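Local structure of 2-hydroxyhepta-2,4-diene-1,7-dioate isomerase (Corynebacterium glutamicum, 4DBF) at residues Ile143-Lys148 / Lys156-Gly161; Ile203-Leu208 / Ser226-Met231; Asn207-Ala212 / Glu274-Gly279. The protein is a magnesium-binding enzyme of the fumarylacetoacetate hydrolase (FAH) family that probably works as an oxaloacetate decarboxylase. All blocks are in the same frame, centred on the assembly; numbering follows the deposited sequence.

Contact 1: residues Ile143-Lys148 / Lys156-Gly161; sequences IGKPCK and KSVVLG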
loop_
_atom_site.group_PDB
_atom_site.type_symbol
_atom_site.label_atom_id
_atom_site.label_comp_id
_atom_site.label_asym_id
_atom_site.label_seq_id
_atom_site.Cartn_x
_atom_site.Cartn_y
_atom_site.Cartn_z
ATOM N N ILE A 143 -5.317 -13.495 -2.429
ATOM C CA ILE A 143 -4.121 -14.278 -2.254
ATOM C C ILE A 143 -4.201 -15.116 -0.971
ATOM O O ILE A 143 -4.644 -14.673 0.026
ATOM C CB ILE A 143 -2.843 -13.410 -2.268
ATOM C CG1 ILE A 143 -2.610 -12.769 -3.621
ATOM C CG2 ILE A 143 -1.624 -14.243 -1.962
ATOM C CD1 ILE A 143 -2.612 -13.742 -4.746
ATOM N N GLY A 144 -3.775 -16.352 -1.075
ATOM C CA GLY A 144 -3.959 -17.341 -0.043
ATOM C C GLY A 144 -2.715 -17.778 0.702
ATOM O O GLY A 144 -2.784 -18.380 1.720
ATOM N N LYS A 145 -1.571 -17.452 0.152
ATOM C CA LYS A 145 -0.338 -17.744 0.789
ATOM C C LYS A 145 0.749 -16.820 0.310
ATOM O O LYS A 145 0.664 -16.254 -0.727
ATOM C CB LYS A 145 0.001 -19.200 0.585
ATOM C CG LYS A 145 0.306 -19.586 -0.827
ATOM C CD LYS A 145 0.782 -21.021 -0.855
ATOM C CE LYS A 145 1.853 -21.231 -1.882
ATOM N NZ LYS A 145 2.070 -22.653 -2.195
ATOM N N PRO A 146 1.768 -16.640 1.119
ATOM C CA PRO A 146 2.824 -15.721 0.743
ATOM C C PRO A 146 3.469 -16.274 -0.461
ATOM O O PRO A 146 3.617 -17.445 -0.546
ATOM C CB PRO A 146 3.767 -15.733 1.913
ATOM C CG PRO A 146 3.319 -16.772 2.813
ATOM C CD PRO A 146 2.142 -17.470 2.260
ATOM N N CYS A 147 3.806 -15.433 -1.409
ATOM C CA CYS A 147 4.382 -15.912 -2.626
ATOM C C CYS A 147 5.172 -14.873 -3.330
ATOM O O CYS A 147 4.926 -13.738 -3.168
ATOM C CB CYS A 147 3.307 -16.430 -3.550
ATOM S SG CYS A 147 2.009 -15.236 -3.947
ATOM N N LYS A 148 6.094 -15.304 -4.153
ATOM C CA LYS A 148 6.918 -14.436 -4.961
ATOM C C LYS A 148 7.390 -15.223 -6.172
ATOM O O LYS A 148 7.497 -16.404 -6.090
ATOM C CB LYS A 148 8.076 -13.940 -4.147
ATOM C CG LYS A 148 9.088 -13.111 -4.874
ATOM C CD LYS A 148 8.732 -11.642 -4.931
ATOM C CE LYS A 148 9.775 -10.832 -5.666
ATOM N NZ LYS A 148 10.922 -10.622 -4.812
ATOM N N LYS A 156 -3.029 -20.803 -9.765
ATOM C CA LYS A 156 -4.046 -21.335 -8.863
ATOM C C LYS A 156 -3.562 -21.724 -7.483
ATOM O O LYS A 156 -4.287 -21.565 -6.523
ATOM C CB LYS A 156 -4.843 -22.512 -9.490
ATOM C CG LYS A 156 -5.734 -22.073 -10.672
ATOM C CD LYS A 156 -6.599 -23.191 -11.240
ATOM C CE LYS A 156 -7.156 -22.750 -12.597
ATOM N NZ LYS A 156 -8.253 -23.616 -13.174
ATOM N N SER A 157 -2.340 -22.164 -7.366
ATOM C CA SER A 157 -1.800 -22.588 -6.093
ATOM C C SER A 157 -1.685 -21.475 -5.035
ATOM O O SER A 157 -1.559 -21.754 -3.898
ATOM C CB SER A 157 -0.457 -23.222 -6.308
ATOM O OG SER A 157 0.511 -22.249 -6.521
ATOM N N VAL A 158 -1.744 -20.221 -5.460
ATOM C CA VAL A 158 -1.605 -19.098 -4.548
ATOM C C VAL A 158 -2.889 -18.334 -4.278
ATOM O O VAL A 158 -2.883 -17.447 -3.479
ATOM C CB VAL A 158 -0.544 -18.085 -5.005
ATOM C CG1 VAL A 158 0.819 -18.687 -5.133
ATOM C CG2 VAL A 158 -0.961 -17.362 -6.248
ATOM N N VAL A 159 -3.963 -18.659 -4.967
ATOM C CA VAL A 159 -5.189 -17.951 -4.713
ATOM C C VAL A 159 -6.171 -18.651 -3.763
ATOM O O VAL A 159 -6.469 -19.807 -3.899
ATOM C CB VAL A 159 -5.860 -17.297 -5.950
ATOM C CG1 VAL A 159 -4.999 -17.215 -7.182
ATOM C CG2 VAL A 159 -7.290 -17.706 -6.175
ATOM N N LEU A 160 -6.634 -17.891 -2.796
ATOM C CA LEU A 160 -7.662 -18.326 -1.918
ATOM C C LEU A 160 -8.985 -18.411 -2.648
ATOM O O LEU A 160 -9.654 -19.365 -2.543
ATOM C CB LEU A 160 -7.798 -17.404 -0.714
ATOM C CG LEU A 160 -8.913 -17.709 0.257
ATOM C CD1 LEU A 160 -8.813 -19.060 0.890
ATOM C CD2 LEU A 160 -9.180 -16.640 1.286
ATOM N N GLY A 161 -9.345 -17.359 -3.342
ATOM C CA GLY A 161 -10.604 -17.339 -4.053
ATOM C C GLY A 161 -10.839 -16.017 -4.746
ATOM O O GLY A 161 -9.911 -15.170 -4.859
#
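Val158 carries the contact, its carbonyl O bonded to Gly144 and its side chain packed against Ile143, Lys145 and Cys147. Gly144 N donates to Val158 O at 2.8 Å, with an N-H...O angle of 162° and the donor tilted 26° from the carbonyl plane. The same oxygen also has hydrocarbon beside it, Ile143 CD1 lying 3.9 Å from Val158 O. The two methyls of Val158 go separate ways. CG1 rests on Cys147, 3.7 Å from its CB and close to SG as well, while CG2 comes within 4.3 Å of Ile143 CD1. SG can reach this first methyl because chi1 of Cys147 (56°) sets it between the backbone N and the carbonyl carbon. The aliphatic chain of Lys145 runs past Ser157, its CD 3.9 Å from Ser157 O.

These contacts close the end of an antiparallel pair, strand 133-143 with strand 159-170, whose connection is a long loop. Ile143 and Val159 form a non-hydrogen-bonded pair, their CA atoms 4.5 Å apart and their side chains diverging. The second strand starts with a classic beta bulge, Leu160 and Gly161 both facing Val142. The bare flank of Gly144 lets the backbone at Val159 and Leu160 come close, with Gly144 N 3.7 Å from Leu160 N. Leu160 CB stands 3.9 Å from Gly144 CA.

Further out, Ile143 is held by backbone bonds to Gly251 and Asp252, and Cys147 by one to Leu248, so the first segment is tied to a third piece of chain. Ile239 of helix 235-243 packs on Val158 and Val159. At the far end of the first segment, Lys148 NZ makes a salt bridge to Asp187 OD2 of the second subunit.

Contact 2: residues Ile203-Leu208 / Ser226-Met231; sequences IDLDNL and SNSNQM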
loop_
_atom_site.group_PDB
_atom_site.type_symbol
_atom_site.label_atom_id
_atom_site.label_comp_id
_atom_site.label_asym_id
_atom_site.label_seq_id
_atom_site.Cartn_x
_atom_site.Cartn_y
_atom_site.Cartn_z
ATOM N N ILE A 203 -15.839 -20.693 -11.908
ATOM C CA ILE A 203 -15.825 -19.389 -12.556
ATOM C C ILE A 203 -15.114 -19.539 -13.875
ATOM O O ILE A 203 -13.935 -19.879 -13.923
ATOM C CB ILE A 203 -15.097 -18.293 -11.684
ATOM C CG1 ILE A 203 -15.771 -18.106 -10.331
ATOM C CG2 ILE A 203 -14.927 -16.998 -12.455
ATOM C CD1 ILE A 203 -17.252 -17.820 -10.413
ATOM N N ASP A 204 -15.836 -19.275 -14.957
ATOM C CA ASP A 204 -15.272 -19.390 -16.299
ATOM C C ASP A 204 -14.552 -18.107 -16.793
ATOM O O ASP A 204 -15.173 -17.164 -17.270
ATOM C CB ASP A 204 -16.388 -19.841 -17.251
ATOM C CG ASP A 204 -15.873 -20.279 -18.616
ATOM O OD1 ASP A 204 -16.702 -20.839 -19.365
ATOM O OD2 ASP A 204 -14.686 -20.064 -18.952
ATOM N N LEU A 205 -13.234 -18.064 -16.669
ATOM C CA LEU A 205 -12.503 -16.831 -17.009
ATOM C C LEU A 205 -12.559 -16.513 -18.522
ATOM O O LEU A 205 -12.262 -15.379 -18.968
ATOM C CB LEU A 205 -11.073 -16.890 -16.486
ATOM C CG LEU A 205 -10.967 -16.898 -14.944
ATOM C CD1 LEU A 205 -9.502 -17.092 -14.476
ATOM C CD2 LEU A 205 -11.592 -15.670 -14.302
ATOM N N ASP A 206 -12.991 -17.516 -19.288
ATOM C CA ASP A 206 -13.209 -17.405 -20.731
ATOM C C ASP A 206 -14.578 -16.811 -21.072
ATOM O O ASP A 206 -14.840 -16.453 -22.230
ATOM C CB ASP A 206 -13.052 -18.802 -21.383
ATOM C CG ASP A 206 -11.649 -19.053 -21.891
ATOM O OD1 ASP A 206 -11.457 -19.890 -22.826
ATOM O OD2 ASP A 206 -10.732 -18.370 -21.397
ATOM N N ASN A 207 -15.461 -16.741 -20.077
ATOM C CA ASN A 207 -16.784 -16.181 -20.259
ATOM C C ASN A 207 -17.396 -15.787 -18.914
ATOM O O ASN A 207 -18.241 -16.490 -18.400
ATOM C CB ASN A 207 -17.709 -17.166 -21.008
ATOM C CG ASN A 207 -19.043 -16.537 -21.393
ATOM O OD1 ASN A 207 -19.159 -15.298 -21.505
ATOM N ND2 ASN A 207 -20.070 -17.384 -21.593
ATOM N N LEU A 208 -16.899 -14.704 -18.323
ATOM C CA LEU A 208 -17.459 -14.148 -17.106
ATOM C C LEU A 208 -18.012 -12.735 -17.352
ATOM O O LEU A 208 -17.223 -11.807 -17.490
ATOM C CB LEU A 208 -16.358 -14.034 -16.052
ATOM C CG LEU A 208 -16.874 -13.843 -14.631
ATOM C CD1 LEU A 208 -17.819 -15.004 -14.242
ATOM C CD2 LEU A 208 -15.651 -13.750 -13.690
ATOM N N SER A 226 -19.247 -5.861 -19.258
ATOM C CA SER A 226 -17.974 -6.338 -19.723
ATOM C C SER A 226 -17.839 -7.845 -19.507
ATOM O O SER A 226 -18.718 -8.471 -19.005
ATOM C CB SER A 226 -16.859 -5.584 -19.000
ATOM O OG SER A 226 -16.907 -5.781 -17.624
ATOM N N ASN A 227 -16.729 -8.410 -19.918
ATOM C CA ASN A 227 -16.512 -9.825 -19.737
ATOM C C ASN A 227 -15.063 -10.093 -19.474
ATOM O O ASN A 227 -14.245 -9.482 -20.070
ATOM C CB ASN A 227 -17.000 -10.575 -20.948
ATOM C CG ASN A 227 -17.093 -12.044 -20.722
ATOM O OD1 ASN A 227 -16.109 -12.710 -20.622
ATOM N ND2 ASN A 227 -18.286 -12.548 -20.687
ATOM N N SER A 228 -14.752 -10.995 -18.560
ATOM C CA SER A 228 -13.347 -11.321 -18.254
ATOM C C SER A 228 -12.553 -11.807 -19.453
ATOM O O SER A 228 -11.333 -11.841 -19.434
ATOM C CB SER A 228 -13.270 -12.368 -17.156
ATOM O OG SER A 228 -13.663 -13.596 -17.681
ATOM N N ASN A 229 -13.247 -12.247 -20.493
ATOM C CA ASN A 229 -12.555 -12.652 -21.693
ATOM C C ASN A 229 -12.073 -11.466 -22.529
ATOM O O ASN A 229 -11.437 -11.673 -23.545
ATOM C CB ASN A 229 -13.424 -13.642 -22.490
ATOM C CG ASN A 229 -14.602 -12.968 -23.194
ATOM O OD1 ASN A 229 -14.559 -11.770 -23.553
ATOM N ND2 ASN A 229 -15.651 -13.750 -23.424
ATOM N N GLN A 230 -12.372 -10.218 -22.116
ATOM C CA GLN A 230 -11.737 -9.024 -22.682
ATOM C C GLN A 230 -10.335 -8.733 -22.070
ATOM O O GLN A 230 -9.667 -7.778 -22.464
ATOM C CB GLN A 230 -12.581 -7.782 -22.397
ATOM C CG GLN A 230 -14.000 -7.760 -22.955
ATOM C CD GLN A 230 -14.684 -6.436 -22.682
ATOM O OE1 GLN A 230 -14.239 -5.365 -23.117
ATOM N NE2 GLN A 230 -15.746 -6.495 -21.955
ATOM N N MET A 231 -9.924 -9.488 -21.051
ATOM C CA MET A 231 -8.640 -9.220 -20.390
ATOM C C MET A 231 -7.468 -9.376 -21.347
ATOM O O MET A 231 -7.416 -10.337 -22.071
ATOM C CB MET A 231 -8.425 -10.170 -19.194
ATOM C CG MET A 231 -9.129 -9.656 -17.946
ATOM S SD MET A 231 -9.347 -10.978 -16.723
ATOM C CE MET A 231 -7.774 -11.026 -15.990
#
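Asn207 and Asn227 present their amides to each other with the planes only 14° apart, where a type I beta turn, Asp204 to Asn207, meets the end of strand 219-227. Asn227 ND2 donates to Asn207 OD1 at 3.0 Å, arriving in the plane of the Asn207 side-chain carbonyl although the oxygen lies somewhat out of the plane of the Asn227 amide. The other end of that amide makes an Asx turn: Asn227 OD1 takes Asn229 N on a lone pair at 2.9 Å, and Leu208 N adds a weak bond. With both ends engaged, the Asn227 amide cannot swing without giving up bonds.

Asn229 is turned differently. Its CG sits between the backbone N and the carbonyl carbon (chi1 74°), and ND2 reaches Asp206 O at 3.1 Å; this oxygen lies in the Asn229 amide plane, but the donor stands above the plane of the Asp206 carbonyl.

Between Asn227 and Asn229 in the chain, Ser228 N bonds to Leu208 O at 2.8 Å, and Asn227 CA adds a CA-H...O contact to the same oxygen. Ser228 OG, 3.2 Å from Leu208 CB, donates to Leu205 O at 2.6 Å, from 49° above that carbonyl plane.

Contact 3: residues Asn207-Ala212 / Glu274-Gly279; sequences NLPIKA and EIPGIG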
loop_
_atom_site.group_PDB
_atom_site.type_symbol
_atom_site.label_atom_id
_atom_site.label_comp_id
_atom_site.label_asym_id
_atom_site.label_seq_id
_atom_site.Cartn_x
_atom_site.Cartn_y
_atom_site.Cartn_z
ATOM N N ASN A 207 -15.461 -16.741 -20.077
ATOM C CA ASN A 207 -16.784 -16.181 -20.259
ATOM C C ASN A 207 -17.396 -15.787 -18.914
ATOM O O ASN A 207 -18.241 -16.490 -18.400
ATOM C CB ASN A 207 -17.709 -17.166 -21.008
ATOM C CG ASN A 207 -19.043 -16.537 -21.393
ATOM O OD1 ASN A 207 -19.159 -15.298 -21.505
ATOM N ND2 ASN A 207 -20.070 -17.384 -21.593
ATOM N N LEU A 208 -16.899 -14.704 -18.323
ATOM C CA LEU A 208 -17.459 -14.148 -17.106
ATOM C C LEU A 208 -18.012 -12.735 -17.352
ATOM O O LEU A 208 -17.223 -11.807 -17.490
ATOM C CB LEU A 208 -16.358 -14.034 -16.052
ATOM C CG LEU A 208 -16.874 -13.843 -14.631
ATOM C CD1 LEU A 208 -17.819 -15.004 -14.242
ATOM C CD2 LEU A 208 -15.651 -13.750 -13.690
ATOM N N PRO A 209 -19.349 -12.579 -17.433
ATOM C CA PRO A 209 -19.982 -11.286 -17.594
ATOM C C PRO A 209 -19.749 -10.477 -16.299
ATOM O O PRO A 209 -19.803 -11.036 -15.229
ATOM C CB PRO A 209 -21.472 -11.628 -17.737
ATOM C CG PRO A 209 -21.542 -13.135 -17.933
ATOM C CD PRO A 209 -20.344 -13.678 -17.293
ATOM N N ILE A 210 -19.402 -9.204 -16.384
ATOM C CA ILE A 210 -19.270 -8.401 -15.175
ATOM C C ILE A 210 -20.130 -7.171 -15.407
ATOM O O ILE A 210 -19.847 -6.407 -16.325
ATOM C CB ILE A 210 -17.819 -8.007 -14.936
ATOM C CG1 ILE A 210 -16.963 -9.238 -14.613
ATOM C CG2 ILE A 210 -17.728 -6.948 -13.793
ATOM C CD1 ILE A 210 -15.470 -8.940 -14.661
ATOM N N LYS A 211 -21.208 -7.019 -14.639
ATOM C CA LYS A 211 -22.189 -6.005 -14.935
ATOM C C LYS A 211 -22.268 -5.040 -13.779
ATOM O O LYS A 211 -21.986 -5.448 -12.631
ATOM C CB LYS A 211 -23.547 -6.644 -15.203
ATOM C CG LYS A 211 -23.543 -7.416 -16.557
ATOM C CD LYS A 211 -24.843 -8.229 -16.798
ATOM C CE LYS A 211 -24.873 -8.714 -18.272
ATOM N NZ LYS A 211 -26.223 -9.156 -18.591
ATOM N N ALA A 212 -22.617 -3.779 -14.062
ATOM C CA ALA A 212 -22.831 -2.794 -13.019
ATOM C C ALA A 212 -24.083 -1.975 -13.324
ATOM O O ALA A 212 -24.286 -1.524 -14.462
ATOM C CB ALA A 212 -21.632 -1.887 -12.903
ATOM N N GLU A 274 -22.307 -6.802 -10.360
ATOM C CA GLU A 274 -22.705 -8.201 -10.285
ATOM C C GLU A 274 -21.741 -9.089 -11.049
ATOM O O GLU A 274 -21.460 -8.818 -12.187
ATOM C CB GLU A 274 -24.133 -8.413 -10.822
ATOM C CG GLU A 274 -24.494 -9.849 -11.023
ATOM C CD GLU A 274 -25.898 -10.018 -11.592
ATOM O OE1 GLU A 274 -26.161 -9.594 -12.760
ATOM O OE2 GLU A 274 -26.711 -10.631 -10.871
ATOM N N ILE A 275 -21.244 -10.156 -10.417
ATOM C CA ILE A 275 -20.459 -11.155 -11.116
ATOM C C ILE A 275 -21.114 -12.534 -10.847
ATOM O O ILE A 275 -21.084 -12.997 -9.730
ATOM C CB ILE A 275 -18.948 -11.139 -10.731
ATOM C CG1 ILE A 275 -18.265 -9.785 -11.049
ATOM C CG2 ILE A 275 -18.235 -12.287 -11.454
ATOM C CD1 ILE A 275 -16.785 -9.778 -10.794
ATOM N N PRO A 276 -21.757 -13.165 -11.865
ATOM C CA PRO A 276 -22.446 -14.464 -11.637
ATOM C C PRO A 276 -21.473 -15.504 -11.106
ATOM O O PRO A 276 -20.304 -15.557 -11.541
ATOM C CB PRO A 276 -22.981 -14.841 -13.044
ATOM C CG PRO A 276 -22.228 -13.909 -14.041
ATOM C CD PRO A 276 -22.001 -12.648 -13.228
ATOM N N GLY A 277 -21.886 -16.273 -10.117
ATOM C CA GLY A 277 -20.936 -17.192 -9.492
ATOM C C GLY A 277 -20.320 -16.659 -8.203
ATOM O O GLY A 277 -19.875 -17.443 -7.341
ATOM N N ILE A 278 -20.301 -15.330 -8.067
ATOM C CA ILE A 278 -19.852 -14.693 -6.839
ATOM C C ILE A 278 -21.077 -14.058 -6.205
ATOM O O ILE A 278 -21.496 -14.468 -5.130
ATOM C CB ILE A 278 -18.720 -13.623 -7.129
ATOM C CG1 ILE A 278 -17.589 -14.284 -7.944
ATOM C CG2 ILE A 278 -18.270 -12.944 -5.773
ATOM C CD1 ILE A 278 -16.346 -13.365 -8.134
ATOM N N GLY A 279 -21.685 -13.076 -6.873
ATOM C CA GLY A 279 -22.832 -12.395 -6.284
ATOM C C GLY A 279 -22.889 -10.939 -6.634
ATOM O O GLY A 279 -22.542 -10.568 -7.741
#
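Pro209 and Pro276 bring their rings together at an oblique crossing, edge atom to edge atom, Pro276 CG touching Pro209 CD at 3.8 Å. Pro276 CD also lies 3.4 Å from Pro209 O, an oxygen buried without a hydrogen-bonding partner. Another flat group, the Ile275 carbonyl, takes Ile278 N and Gly279 N from opposite faces of its plane.

Next to the prolines, Lys211 and Glu274 are an antiparallel hydrogen-bonded pair: Lys211 N donates to Glu274 O at 3.1 Å, and Glu274 N to Lys211 O at 2.7 Å. The next such position brings Pro209 opposite Pro276. Proline has no N-H to give, so the ladder stops there.

The side chains of Lys211 and Glu274 share one face of the sheet, but NZ of Lys211 and OE1 of Glu274 stay 5.8 Å apart; Glu274 OE1 makes its salt bridge with Arg213. On the other face Ile210 and Ile275 lie side by side, pointing the same way, with their CG1 atoms 3.8 Å apart. Ile275 splits its branches: chi1 of -60° sends CG1 to Ile210, while CG2 meets Leu208 CD2 at 3.7 Å, the two side chains crossing at about a right angle.

Beyond Pro276 the chain reverses in a tight hairpin between strands 270-275 and 279-287, which holds a classic beta bulge, Ile278 and Gly279 both facing Ile275. Strand 270-275 lies between 279-287 and 209-216 in a five-stranded sheet. Leu208 and Ile278 rest on Leu139 of strand 133-143, Ile275 and Ile278 on Ile164 of strand 159-170.

Along the chain contact 1 closes before the other two open, and both of those draw on Asn207 and Leu208, in the loop that leads into strand 209-216. The centres of contact 2 and contact 3 are about 9 Å apart. Strand 209-216, which follows the shared residues, lies between 219-227 and 270-275, and Ser226 O probably accepts from Ile210 N at 2.8 Å. Contact 1 stands apart, its centre about 20 Å from that of contact 2 and 22 Å from that of contact 3. Its strands carry the magnesium ligands, Glu136 and Glu138 on 133-143 and Asp167 on 159-170. Near these ligands contacts 2 and 3 pack against strand 133-143, both at Leu139, and Ala212 of contact 3 also at Phe135.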